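Side-chain contacts in CBS domain containing membrane protein (Sphaerobacter thermophilus, PDB 4ESY), which is of unknown function but carries a C-terminal pair of CBS domains, the part crystallised here, which as in relatives may sense adenine nucleotides: residues B[13-18]-B[157-162]; B[35-40]-B[68-73]; B[76-79]-B[85-88]. One frame throughout, in Å; residues are numbered along the deposited sequence. Where two conformers were deposited one is given.

Interaction 1 (B[13-18]-B[157-162]); sequences RAIRQV and LKLLLL
Ile15 and Leu159 meet at a slant, and the methyl CG2 of Ile15 does most of the touching. Because CG2 stands anti to the backbone N while CG1 runs back beside it, this branch reaches the turn of chain opposite, 3.9 Å from Leu159 CB. The same methyl also lies 3.7 Å from the carbonyl oxygen Leu159 O, and Ile15 CD1 borders that oxygen as well, at 3.9 Å. A looser approach, 4.4 Å from Ile15 CG2 to Leu160 CB, extends the apolar patch. The contact thus sets the last turn of the N-terminal helix 2-17 against the chain after helix 153-157, within the second CBS motif of this tandem pair. One residue on, Arg16 and Leu160 cross at about a right angle, with Arg16 CG 3.8 Å from Leu160 CD1. Only the aliphatic part of the arginine is used here: the chain bends at chi3 (55°), and its guanidinium forms a salt bridge through NH1 with Asp129 on helix 124-134. Leu160 also packs on Val124 and Ala128 of that helix, while Leu159 rests on an aromatic side chain of the other subunit.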
ATOM      1  N   ARG B  13     -23.836   7.449   3.668  0.53 26.38           N
ATOM      2  CA  ARG B  13     -24.011   7.846   5.066  0.53 26.54           C
ATOM      3  C   ARG B  13     -23.808   6.674   6.029  0.53 25.74           C
ATOM      4  O   ARG B  13     -23.180   6.825   7.073  0.53 26.70           O
ATOM      5  CB  ARG B  13     -25.384   8.473   5.308  0.53 26.05           C
ATOM      6  CG  ARG B  13     -25.608   9.786   4.596  0.53 28.07           C
ATOM      7  CD  ARG B  13     -26.909  10.440   5.053  0.53 28.35           C
ATOM      8  NE  ARG B  13     -26.828  10.782   6.465  0.53 28.79           N
ATOM      9  CZ  ARG B  13     -26.180  11.839   6.954  0.53 31.91           C
ATOM     10  NH1 ARG B  13     -26.178  12.022   8.261  0.53 31.96           N
ATOM     11  NH2 ARG B  13     -25.543  12.711   6.156  0.53 30.97           N
ATOM     12  N   ALA B  14     -24.371   5.524   5.692  1.00 24.82           N
ATOM     13  CA  ALA B  14     -24.245   4.342   6.542  1.00 27.20           C
ATOM     14  C   ALA B  14     -22.788   3.929   6.708  1.00 26.13           C
ATOM     15  O   ALA B  14     -22.338   3.531   7.800  1.00 25.11           O
ATOM     16  CB  ALA B  14     -25.031   3.195   5.944  1.00 29.44           C
ATOM     17  N   ILE B  15     -22.039   4.030   5.620  1.00 24.97           N
ATOM     18  CA  ILE B  15     -20.633   3.622   5.659  1.00 24.48           C
ATOM     19  C   ILE B  15     -19.828   4.543   6.570  1.00 26.04           C
ATOM     20  O   ILE B  15     -19.007   4.063   7.335  1.00 26.84           O
ATOM     21  CB  ILE B  15     -20.053   3.533   4.226  1.00 24.08           C
ATOM     22  CG1 ILE B  15     -20.582   2.265   3.592  1.00 25.81           C
ATOM     23  CG2 ILE B  15     -18.522   3.579   4.200  1.00 23.54           C
ATOM     24  CD1 ILE B  15     -20.251   2.097   2.122  1.00 26.61           C
ATOM     25  N   ARG B  16     -20.109   5.850   6.553  1.00 25.41           N
ATOM     26  CA  ARG B  16     -19.390   6.762   7.457  1.00 28.43           C
ATOM     27  C   ARG B  16     -19.651   6.506   8.950  1.00 29.29           C
ATOM     28  O   ARG B  16     -18.860   6.927   9.801  1.00 32.42           O
ATOM     29  CB  ARG B  16     -19.718   8.218   7.168  1.00 28.15           C
ATOM     30  CG  ARG B  16     -19.134   8.748   5.882  1.00 28.80           C
ATOM     31  CD  ARG B  16     -19.545  10.195   5.736  1.00 31.98           C
ATOM     32  NE  ARG B  16     -19.161  10.977   6.915  1.00 35.36           N
ATOM     33  CZ  ARG B  16     -18.016  11.651   7.039  1.00 37.31           C
ATOM     34  NH1 ARG B  16     -17.768  12.349   8.145  1.00 39.05           N
ATOM     35  NH2 ARG B  16     -17.122  11.632   6.055  1.00 39.83           N
ATOM     36  N   GLN B  17     -20.736   5.810   9.264  1.00 28.25           N
ATOM     37  CA  GLN B  17     -21.096   5.584  10.658  1.00 28.12           C
ATOM     38  C   GLN B  17     -20.580   4.272  11.207  1.00 26.84           C
ATOM     39  O   GLN B  17     -20.700   4.019  12.389  1.00 27.38           O
ATOM     40  CB  GLN B  17     -22.610   5.679  10.868  1.00 33.32           C
ATOM     41  CG  GLN B  17     -23.151   7.097  10.629  1.00 38.68           C
ATOM     42  CD  GLN B  17     -22.390   8.170  11.425  1.00 44.59           C
ATOM     43  OE1 GLN B  17     -21.902   9.146  10.861  1.00 45.43           O
ATOM     44  NE2 GLN B  17     -22.295   7.986  12.745  1.00 48.22           N
ATOM     45  N   VAL B  18     -19.998   3.440  10.351  1.00 26.68           N
ATOM     46  CA  VAL B  18     -19.346   2.202  10.804  1.00 27.18           C
ATOM     47  C   VAL B  18     -18.242   2.475  11.844  1.00 24.98           C
ATOM     48  O   VAL B  18     -17.386   3.324  11.638  1.00 26.53           O
ATOM     49  CB  VAL B  18     -18.730   1.496   9.588  1.00 28.41           C
ATOM     50  CG1 VAL B  18     -17.830   0.309  10.008  1.00 25.06           C
ATOM     51  CG2 VAL B  18     -19.844   1.081   8.587  1.00 26.01           C
ATOM     52  N   LEU B 157     -10.105   3.453   1.367  1.00 20.26           N
ATOM     53  CA  LEU B 157     -10.546   3.570  -0.026  1.00 22.71           C
ATOM     54  C   LEU B 157     -11.335   2.361  -0.478  1.00 23.75           C
ATOM     55  O   LEU B 157     -11.959   2.395  -1.533  1.00 24.11           O
ATOM     56  CB  LEU B 157      -9.356   3.783  -0.947  1.00 23.76           C
ATOM     57  CG  LEU B 157      -8.857   5.199  -0.801  1.00 25.41           C
ATOM     58  CD1 LEU B 157      -7.455   5.349  -1.415  1.00 25.73           C
ATOM     59  CD2 LEU B 157      -9.869   6.143  -1.482  1.00 27.96           C
ATOM     60  N   LYS B 158     -11.308   1.301   0.326  1.00 20.09           N
ATOM     61  CA  LYS B 158     -12.211   0.160   0.132  1.00 21.62           C
ATOM     62  C   LYS B 158     -13.648   0.484   0.545  1.00 19.83           C
ATOM     63  O   LYS B 158     -14.575  -0.256   0.214  1.00 19.07           O
ATOM     64  CB  LYS B 158     -11.715  -1.047   0.938  1.00 21.67           C
ATOM     65  CG  LYS B 158     -10.384  -1.643   0.425  1.00 23.49           C
ATOM     66  CD  LYS B 158      -9.884  -2.675   1.399  1.00 26.04           C
ATOM     67  CE  LYS B 158      -8.679  -3.391   0.837  1.00 32.34           C
ATOM     68  NZ  LYS B 158      -8.218  -4.360   1.829  1.00 34.97           N
ATOM     69  N   LEU B 159     -13.815   1.605   1.241  1.00 19.52           N
ATOM     70  CA  LEU B 159     -15.104   2.031   1.795  1.00 21.81           C
ATOM     71  C   LEU B 159     -15.619   3.346   1.245  1.00 20.47           C
ATOM     72  O   LEU B 159     -16.805   3.472   0.970  1.00 21.62           O
ATOM     73  CB  LEU B 159     -14.993   2.176   3.313  1.00 24.42           C
ATOM     74  CG  LEU B 159     -14.746   0.843   4.008  1.00 29.45           C
ATOM     75  CD1 LEU B 159     -14.297   1.062   5.441  1.00 33.45           C
ATOM     76  CD2 LEU B 159     -16.042   0.120   3.977  1.00 31.26           C
ATOM     77  N   LEU B 160     -14.756   4.342   1.084  1.00 18.85           N
ATOM     78  CA  LEU B 160     -15.287   5.632   0.680  1.00 22.34           C
ATOM     79  C   LEU B 160     -14.224   6.484   0.007  1.00 23.06           C
ATOM     80  O   LEU B 160     -13.046   6.248   0.189  1.00 22.00           O
ATOM     81  CB  LEU B 160     -15.946   6.366   1.888  1.00 24.67           C
ATOM     82  CG  LEU B 160     -15.057   7.057   2.947  1.00 27.68           C
ATOM     83  CD1 LEU B 160     -15.910   7.733   4.059  1.00 40.54           C
ATOM     84  CD2 LEU B 160     -14.001   6.153   3.575  1.00 26.17           C
ATOM     85  N   LEU B 161     -14.660   7.462  -0.782  1.00 25.00           N
ATOM     86  CA  LEU B 161     -13.747   8.360  -1.460  1.00 31.69           C
ATOM     87  C   LEU B 161     -13.076   9.243  -0.415  1.00 38.00           C
ATOM     88  O   LEU B 161     -13.640   9.469   0.653  1.00 40.06           O
ATOM     89  CB  LEU B 161     -14.513   9.233  -2.458  1.00 34.50           C
ATOM     90  CG  LEU B 161     -15.166   8.464  -3.603  1.00 38.17           C
ATOM     91  CD1 LEU B 161     -16.196   9.303  -4.394  1.00 41.69           C
ATOM     92  CD2 LEU B 161     -14.070   7.939  -4.522  1.00 39.54           C
ATOM     93  N   LEU B 162     -11.880   9.735  -0.713  1.00 41.29           N
ATOM     94  CA  LEU B 162     -11.238  10.733   0.142  1.00 47.92           C
ATOM     95  C   LEU B 162     -10.929  12.047  -0.613  1.00 59.29           C
ATOM     96  O   LEU B 162     -10.086  12.079  -1.516  1.00 61.46           O
ATOM     97  CB  LEU B 162      -9.970  10.156   0.780  1.00 42.96           C
ATOM     98  CG  LEU B 162     -10.212   8.826   1.491  1.00 40.05           C
ATOM     99  CD1 LEU B 162      -8.920   8.185   1.910  1.00 39.21           C
ATOM    100  CD2 LEU B 162     -11.108   9.047   2.685  1.00 40.38           C
TER

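Interaction 2 (B[35-40]-B[68-73]); sequences DTLDAV and SDFLRG
The outer end of the Phe70 ring lies against the first turn of helix 37-46, where Leu37 and Val40 receive it. Phe70 CE1 lies 3.7 Å from Leu37 CB and 3.5 Å from the carbonyl oxygen Leu37 O, which is also 3.6 Å from Phe70 CZ. Leu37 CD2 hangs over one face of the ring, 4.3 Å above its plane and displaced toward the rim. Val40 comes to the edge instead: its CG1, near the ring plane, is 3.9 Å from Phe70 CZ. That branch is anti to the backbone N (chi1 171°), which directs it at the aromatic rim. Through these three side chains helix 37-46 and the turn after strand 61-64 are joined in the first CBS motif.

Farther out, Phe77 meets the Phe70 ring edge-to-face, and Ile75, Leu105 and Val110 pack round Leu37. Thr36 occupies the N-cap position of the helix. On the other segment, Asp69 OD1 accepts a hydrogen bond from Arg72 NE (3.1 Å), part of a salt bridge; the donor approaches from above the carboxylate plane, whereas the acceptor lies close to the guanidinium plane. Asp69 OD2 is bound to the backbone N of Thr66. Across the contact the chemistry is largely apolar, apart from the Leu37 carbonyl oxygen beside the ring's C-H edge, so cohesion comes mainly from dispersion and burial.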
ATOM      1  N   ASP B  35      14.007  -2.562  19.724  1.00 23.82           N
ATOM      2  CA  ASP B  35      14.320  -3.634  18.751  1.00 21.64           C
ATOM      3  C   ASP B  35      15.261  -3.098  17.681  1.00 23.43           C
ATOM      4  O   ASP B  35      15.073  -1.982  17.212  1.00 21.11           O
ATOM      5  CB  ASP B  35      13.067  -4.149  18.045  1.00 18.89           C
ATOM      6  CG  ASP B  35      12.177  -5.038  18.951  1.00 24.07           C
ATOM      7  OD1 ASP B  35      12.628  -5.469  20.063  1.00 25.34           O
ATOM      8  OD2 ASP B  35      11.005  -5.269  18.553  1.00 24.78           O
ATOM      9  N   THR B  36      16.265  -3.888  17.297  1.00 24.54           N
ATOM     10  CA  THR B  36      17.182  -3.479  16.213  1.00 23.94           C
ATOM     11  C   THR B  36      16.435  -3.538  14.874  1.00 21.09           C
ATOM     12  O   THR B  36      15.400  -4.211  14.727  1.00 21.66           O
ATOM     13  CB  THR B  36      18.477  -4.376  16.164  1.00 26.88           C
ATOM     14  OG1 THR B  36      18.097  -5.725  15.902  1.00 31.43           O
ATOM     15  CG2 THR B  36      19.209  -4.341  17.481  1.00 27.75           C
ATOM     16  N   LEU B  37      16.927  -2.820  13.884  1.00 22.86           N
ATOM     17  CA  LEU B  37      16.206  -2.732  12.610  1.00 23.47           C
ATOM     18  C   LEU B  37      16.190  -4.110  11.952  1.00 26.28           C
ATOM     19  O   LEU B  37      15.270  -4.443  11.233  1.00 21.54           O
ATOM     20  CB  LEU B  37      16.822  -1.656  11.705  1.00 25.05           C
ATOM     21  CG  LEU B  37      16.591  -0.218  12.197  1.00 24.95           C
ATOM     22  CD1 LEU B  37      17.044   0.789  11.160  1.00 24.95           C
ATOM     23  CD2 LEU B  37      15.097  -0.001  12.564  1.00 24.57           C
ATOM     24  N   ASP B  38      17.219  -4.905  12.234  0.53 27.70           N
ATOM     25  CA  ASP B  38      17.297  -6.287  11.770  0.53 29.44           C
ATOM     26  C   ASP B  38      16.092  -7.115  12.267  0.53 28.33           C
ATOM     27  O   ASP B  38      15.475  -7.849  11.493  0.53 29.45           O
ATOM     28  CB  ASP B  38      18.662  -6.884  12.170  0.53 32.95           C
ATOM     29  CG  ASP B  38      18.559  -8.213  12.887  0.53 36.17           C
ATOM     30  OD1 ASP B  38      19.058  -8.311  14.033  0.53 38.89           O
ATOM     31  OD2 ASP B  38      18.017  -9.178  12.298  0.53 39.66           O
ATOM     32  N   ALA B  39      15.743  -6.970  13.542  1.00 23.77           N
ATOM     33  CA  ALA B  39      14.582  -7.645  14.111  1.00 22.16           C
ATOM     34  C   ALA B  39      13.253  -7.059  13.587  1.00 19.84           C
ATOM     35  O   ALA B  39      12.302  -7.786  13.290  1.00 20.30           O
ATOM     36  CB  ALA B  39      14.613  -7.561  15.655  1.00 19.88           C
ATOM     37  N   VAL B  40      13.176  -5.750  13.522  1.00 18.96           N
ATOM     38  CA  VAL B  40      11.981  -5.114  12.959  1.00 20.19           C
ATOM     39  C   VAL B  40      11.703  -5.635  11.524  1.00 19.92           C
ATOM     40  O   VAL B  40      10.559  -5.937  11.185  1.00 21.64           O
ATOM     41  CB  VAL B  40      12.124  -3.587  12.918  1.00 21.37           C
ATOM     42  CG1 VAL B  40      10.967  -2.936  12.112  1.00 19.00           C
ATOM     43  CG2 VAL B  40      12.247  -3.020  14.372  1.00 22.16           C
ATOM     44  N   SER B  68       9.861   2.523   4.681  1.00 21.38           N
ATOM     45  CA  SER B  68      10.558   3.666   4.132  1.00 25.03           C
ATOM     46  C   SER B  68      11.405   4.339   5.203  1.00 23.55           C
ATOM     47  O   SER B  68      12.416   4.973   4.889  1.00 22.44           O
ATOM     48  CB  SER B  68       9.566   4.679   3.517  1.00 29.93           C
ATOM     49  OG  SER B  68       8.609   5.075   4.484  1.00 31.18           O
ATOM     50  N   ASP B  69      11.017   4.166   6.466  1.00 21.87           N
ATOM     51  CA  ASP B  69      11.795   4.749   7.559  1.00 24.01           C
ATOM     52  C   ASP B  69      13.220   4.223   7.632  1.00 24.95           C
ATOM     53  O   ASP B  69      14.102   4.915   8.119  1.00 23.38           O
ATOM     54  CB  ASP B  69      11.115   4.539   8.923  1.00 22.01           C
ATOM     55  CG  ASP B  69       9.854   5.374   9.083  1.00 28.58           C
ATOM     56  OD1 ASP B  69       9.797   6.523   8.551  1.00 29.90           O
ATOM     57  OD2 ASP B  69       8.907   4.859   9.735  1.00 30.65           O
ATOM     58  N   PHE B  70      13.440   2.994   7.169  1.00 24.74           N
ATOM     59  CA  PHE B  70      14.794   2.423   7.161  1.00 23.22           C
ATOM     60  C   PHE B  70      15.745   3.349   6.388  1.00 23.58           C
ATOM     61  O   PHE B  70      16.905   3.484   6.743  1.00 25.20           O
ATOM     62  CB  PHE B  70      14.765   1.020   6.534  1.00 20.97           C
ATOM     63  CG  PHE B  70      14.312  -0.051   7.457  1.00 21.10           C
ATOM     64  CD1 PHE B  70      15.159  -1.115   7.752  1.00 21.71           C
ATOM     65  CD2 PHE B  70      13.032  -0.001   8.057  1.00 20.46           C
ATOM     66  CE1 PHE B  70      14.762  -2.142   8.621  1.00 20.96           C
ATOM     67  CE2 PHE B  70      12.614  -1.034   8.935  1.00 22.10           C
ATOM     68  CZ  PHE B  70      13.479  -2.103   9.206  1.00 22.90           C
ATOM     69  N   LEU B  71      15.245   4.036   5.360  1.00 22.92           N
ATOM     70  CA  LEU B  71      16.124   4.972   4.619  1.00 22.42           C
ATOM     71  C   LEU B  71      16.670   6.076   5.496  1.00 24.57           C
ATOM     72  O   LEU B  71      17.693   6.653   5.181  1.00 26.38           O
ATOM     73  CB  LEU B  71      15.392   5.621   3.440  1.00 20.06           C
ATOM     74  CG  LEU B  71      14.753   4.621   2.479  1.00 31.57           C
ATOM     75  CD1 LEU B  71      13.970   5.322   1.356  1.00 31.12           C
ATOM     76  CD2 LEU B  71      15.823   3.729   1.923  1.00 33.51           C
ATOM     77  N   ARG B  72      15.948   6.433   6.561  1.00 25.31           N
ATOM     78  CA  ARG B  72      16.423   7.469   7.471  1.00 26.46           C
ATOM     79  C   ARG B  72      17.730   7.062   8.142  1.00 30.40           C
ATOM     80  O   ARG B  72      18.480   7.902   8.608  1.00 34.03           O
ATOM     81  CB  ARG B  72      15.401   7.742   8.554  1.00 29.10           C
ATOM     82  CG  ARG B  72      14.093   8.318   8.083  1.00 33.36           C
ATOM     83  CD  ARG B  72      13.147   8.412   9.289  1.00 37.42           C
ATOM     84  NE  ARG B  72      11.800   8.831   8.932  1.00 41.93           N
ATOM     85  CZ  ARG B  72      11.466  10.080   8.614  1.00 49.42           C
ATOM     86  NH1 ARG B  72      10.209  10.364   8.300  1.00 51.54           N
ATOM     87  NH2 ARG B  72      12.389  11.046   8.598  1.00 53.03           N
ATOM     88  N   GLY B  73      17.997   5.766   8.216  1.00 32.44           N
ATOM     89  CA  GLY B  73      19.287   5.290   8.703  1.00 31.28           C
ATOM     90  C   GLY B  73      20.190   4.852   7.566  1.00 29.13           C
ATOM     91  O   GLY B  73      21.156   4.115   7.768  1.00 30.08           O
TER

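Interaction 3 (B[76-79]-B[85-88]); sequences PFWI and ILSR
The turn 76-79 and the short helix 83-86, three residues further on, fold against each other through Trp78 and Leu86. These two side chains approach obliquely. Leu86 CD2 lies in the plane of the indole at its benzo edge, 3.6 Å from Trp78 CE3 and 3.8 Å from Trp78 CZ3, and Leu86 CG follows at 3.7 Å from Trp78 CE3. The other methyl of the leucine turns to the backbone: Leu86 CD1 is 3.8 Å from Ile79 N and 4.3 Å from Ile79 CB. One leucine therefore fills the angle between the indole and the following peptide.

Ile85 adds a second approach, with CG2 3.8 Å from Trp78 CZ3 and 3.9 Å from Trp78 CH2. CG2 is anti to the backbone N, the chi1 of -69° having sent CG1 the other way; over the face of the Arg88 guanidinium, CG1 finds a partner of its own.

The backbone hydrogen bond from Ile79 N to Pro76 O holds the turn that presents Trp78. Beyond the pair, Ile79 packs on Val95, Leu98 and Phe99 of helix 92-102, Phe77 on helix 37-46, and Trp78 on the backbone of the other subunit. The result is a tight turn whose aromatic edge is met by the next short helix, within the largely helical connection from strand 61-64 to helix 92-102 of this tandem CBS module.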
ATOM      1  N   PRO B  76      18.442   0.517   2.792  1.00 24.22           N
ATOM      2  CA  PRO B  76      17.272   0.253   1.964  1.00 23.56           C
ATOM      3  C   PRO B  76      16.588  -1.017   2.517  1.00 21.37           C
ATOM      4  O   PRO B  76      17.205  -2.084   2.615  1.00 22.55           O
ATOM      5  CB  PRO B  76      17.887  -0.015   0.578  1.00 23.38           C
ATOM      6  CG  PRO B  76      19.225  -0.656   0.894  1.00 24.36           C
ATOM      7  CD  PRO B  76      19.659  -0.140   2.272  1.00 23.67           C
ATOM      8  N   PHE B  77      15.319  -0.913   2.871  1.00 22.00           N
ATOM      9  CA  PHE B  77      14.612  -2.082   3.422  1.00 21.48           C
ATOM     10  C   PHE B  77      14.750  -3.323   2.513  1.00 21.72           C
ATOM     11  O   PHE B  77      14.758  -4.466   2.983  1.00 20.59           O
ATOM     12  CB  PHE B  77      13.150  -1.738   3.683  1.00 22.01           C
ATOM     13  CG  PHE B  77      12.348  -2.883   4.259  1.00 23.81           C
ATOM     14  CD1 PHE B  77      12.178  -3.008   5.641  1.00 23.91           C
ATOM     15  CD2 PHE B  77      11.786  -3.826   3.436  1.00 21.35           C
ATOM     16  CE1 PHE B  77      11.427  -4.072   6.180  1.00 25.73           C
ATOM     17  CE2 PHE B  77      11.032  -4.908   3.977  1.00 24.71           C
ATOM     18  CZ  PHE B  77      10.868  -5.016   5.347  1.00 25.72           C
ATOM     19  N   TRP B  78      14.926  -3.100   1.214  1.00 22.02           N
ATOM     20  CA  TRP B  78      14.947  -4.231   0.269  1.00 24.31           C
ATOM     21  C   TRP B  78      16.091  -5.200   0.540  1.00 22.97           C
ATOM     22  O   TRP B  78      16.016  -6.363   0.161  1.00 23.08           O
ATOM     23  CB  TRP B  78      15.032  -3.741  -1.199  1.00 27.91           C
ATOM     24  CG  TRP B  78      14.251  -4.624  -2.124  1.00 31.48           C
ATOM     25  CD1 TRP B  78      13.006  -5.149  -1.893  1.00 34.12           C
ATOM     26  CD2 TRP B  78      14.687  -5.157  -3.389  1.00 33.86           C
ATOM     27  NE1 TRP B  78      12.625  -5.937  -2.963  1.00 39.24           N
ATOM     28  CE2 TRP B  78      13.638  -5.957  -3.891  1.00 38.74           C
ATOM     29  CE3 TRP B  78      15.853  -5.015  -4.151  1.00 35.84           C
ATOM     30  CZ2 TRP B  78      13.725  -6.636  -5.123  1.00 42.50           C
ATOM     31  CZ3 TRP B  78      15.940  -5.673  -5.381  1.00 38.81           C
ATOM     32  CH2 TRP B  78      14.875  -6.468  -5.858  1.00 42.46           C
ATOM     33  N   ILE B  79      17.141  -4.716   1.202  1.00 22.88           N
ATOM     34  CA  ILE B  79      18.254  -5.572   1.554  1.00 26.59           C
ATOM     35  C   ILE B  79      17.814  -6.814   2.352  1.00 25.66           C
ATOM     36  O   ILE B  79      18.415  -7.896   2.229  1.00 26.83           O
ATOM     37  CB  ILE B  79      19.343  -4.795   2.302  1.00 29.91           C
ATOM     38  CG1 ILE B  79      20.614  -5.580   2.245  1.00 35.35           C
ATOM     39  CG2 ILE B  79      18.958  -4.495   3.787  1.00 23.99           C
ATOM     40  CD1 ILE B  79      21.772  -4.787   2.682  1.00 39.80           C
ATOM     41  N   ILE B  85      20.067 -10.107  -5.065  1.00 35.03           N
ATOM     42  CA  ILE B  85      19.816  -9.277  -6.252  1.00 34.17           C
ATOM     43  C   ILE B  85      20.553  -7.951  -6.075  1.00 31.72           C
ATOM     44  O   ILE B  85      21.162  -7.451  -6.992  1.00 30.99           O
ATOM     45  CB  ILE B  85      18.281  -9.070  -6.469  1.00 34.89           C
ATOM     46  CG1 ILE B  85      17.638 -10.396  -6.884  1.00 38.95           C
ATOM     47  CG2 ILE B  85      17.979  -8.032  -7.534  1.00 33.51           C
ATOM     48  CD1 ILE B  85      16.112 -10.386  -6.851  1.00 39.24           C
ATOM     49  N   LEU B  86      20.505  -7.404  -4.869  1.00 32.64           N
ATOM     50  CA  LEU B  86      21.229  -6.187  -4.555  1.00 35.38           C
ATOM     51  C   LEU B  86      22.742  -6.330  -4.640  1.00 36.48           C
ATOM     52  O   LEU B  86      23.425  -5.391  -5.065  1.00 38.05           O
ATOM     53  CB  LEU B  86      20.809  -5.635  -3.203  1.00 38.07           C
ATOM     54  CG  LEU B  86      19.420  -4.996  -3.276  1.00 40.57           C
ATOM     55  CD1 LEU B  86      19.097  -4.265  -1.977  1.00 39.69           C
ATOM     56  CD2 LEU B  86      19.304  -4.056  -4.489  1.00 42.51           C
ATOM     57  N   SER B  87      23.252  -7.515  -4.300  1.00 35.89           N
ATOM     58  CA  SER B  87      24.685  -7.808  -4.428  1.00 37.90           C
ATOM     59  C   SER B  87      25.213  -7.819  -5.846  1.00 38.12           C
ATOM     60  O   SER B  87      26.416  -7.766  -6.048  1.00 40.88           O
ATOM     61  CB  SER B  87      25.040  -9.123  -3.748  1.00 40.54           C
ATOM     62  OG  SER B  87      24.631  -9.066  -2.390  1.00 43.44           O
ATOM     63  N   ARG B  88      24.342  -7.899  -6.838  1.00 36.95           N
ATOM     64  CA  ARG B  88      24.830  -7.743  -8.211  1.00 39.57           C
ATOM     65  C   ARG B  88      25.129  -6.274  -8.470  1.00 38.96           C
ATOM     66  O   ARG B  88      25.887  -5.935  -9.372  1.00 40.52           O
ATOM     67  CB  ARG B  88      23.815  -8.244  -9.231  1.00 41.21           C
ATOM     68  CG  ARG B  88      23.450  -9.697  -9.101  1.00 43.04           C
ATOM     69  CD  ARG B  88      22.273 -10.000 -10.024  1.00 44.12           C
ATOM     70  NE  ARG B  88      21.578 -11.210  -9.603  1.00 45.85           N
ATOM     71  CZ  ARG B  88      20.304 -11.465  -9.869  1.00 46.04           C
ATOM     72  NH1 ARG B  88      19.576 -10.580 -10.562  1.00 44.78           N
ATOM     73  NH2 ARG B  88      19.762 -12.605  -9.444  1.00 46.98           N
TER

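In the fold
From the N terminus, the C-terminal end of helix 2-17 supplies the first partner of interaction 1, whose second partner, 157-162, comes almost at the C terminus; this long closure encloses both other contacts. Within it, interaction 2 ties the start of helix 37-46 to the turn at 68-73, and only after it has closed does interaction 3 open, a short loop from 76-79 to 85-88. These two are in series and touch, through Leu71 with Pro76 and Phe70 with Phe77, their centres about 14 Å apart. Interaction 1 lies on the opposite side of the chain's centre, its nearest atoms about 17 Å from interaction 2 and 19 Å from interaction 3. It ties the N-terminal helix to the segment after helix 153-157.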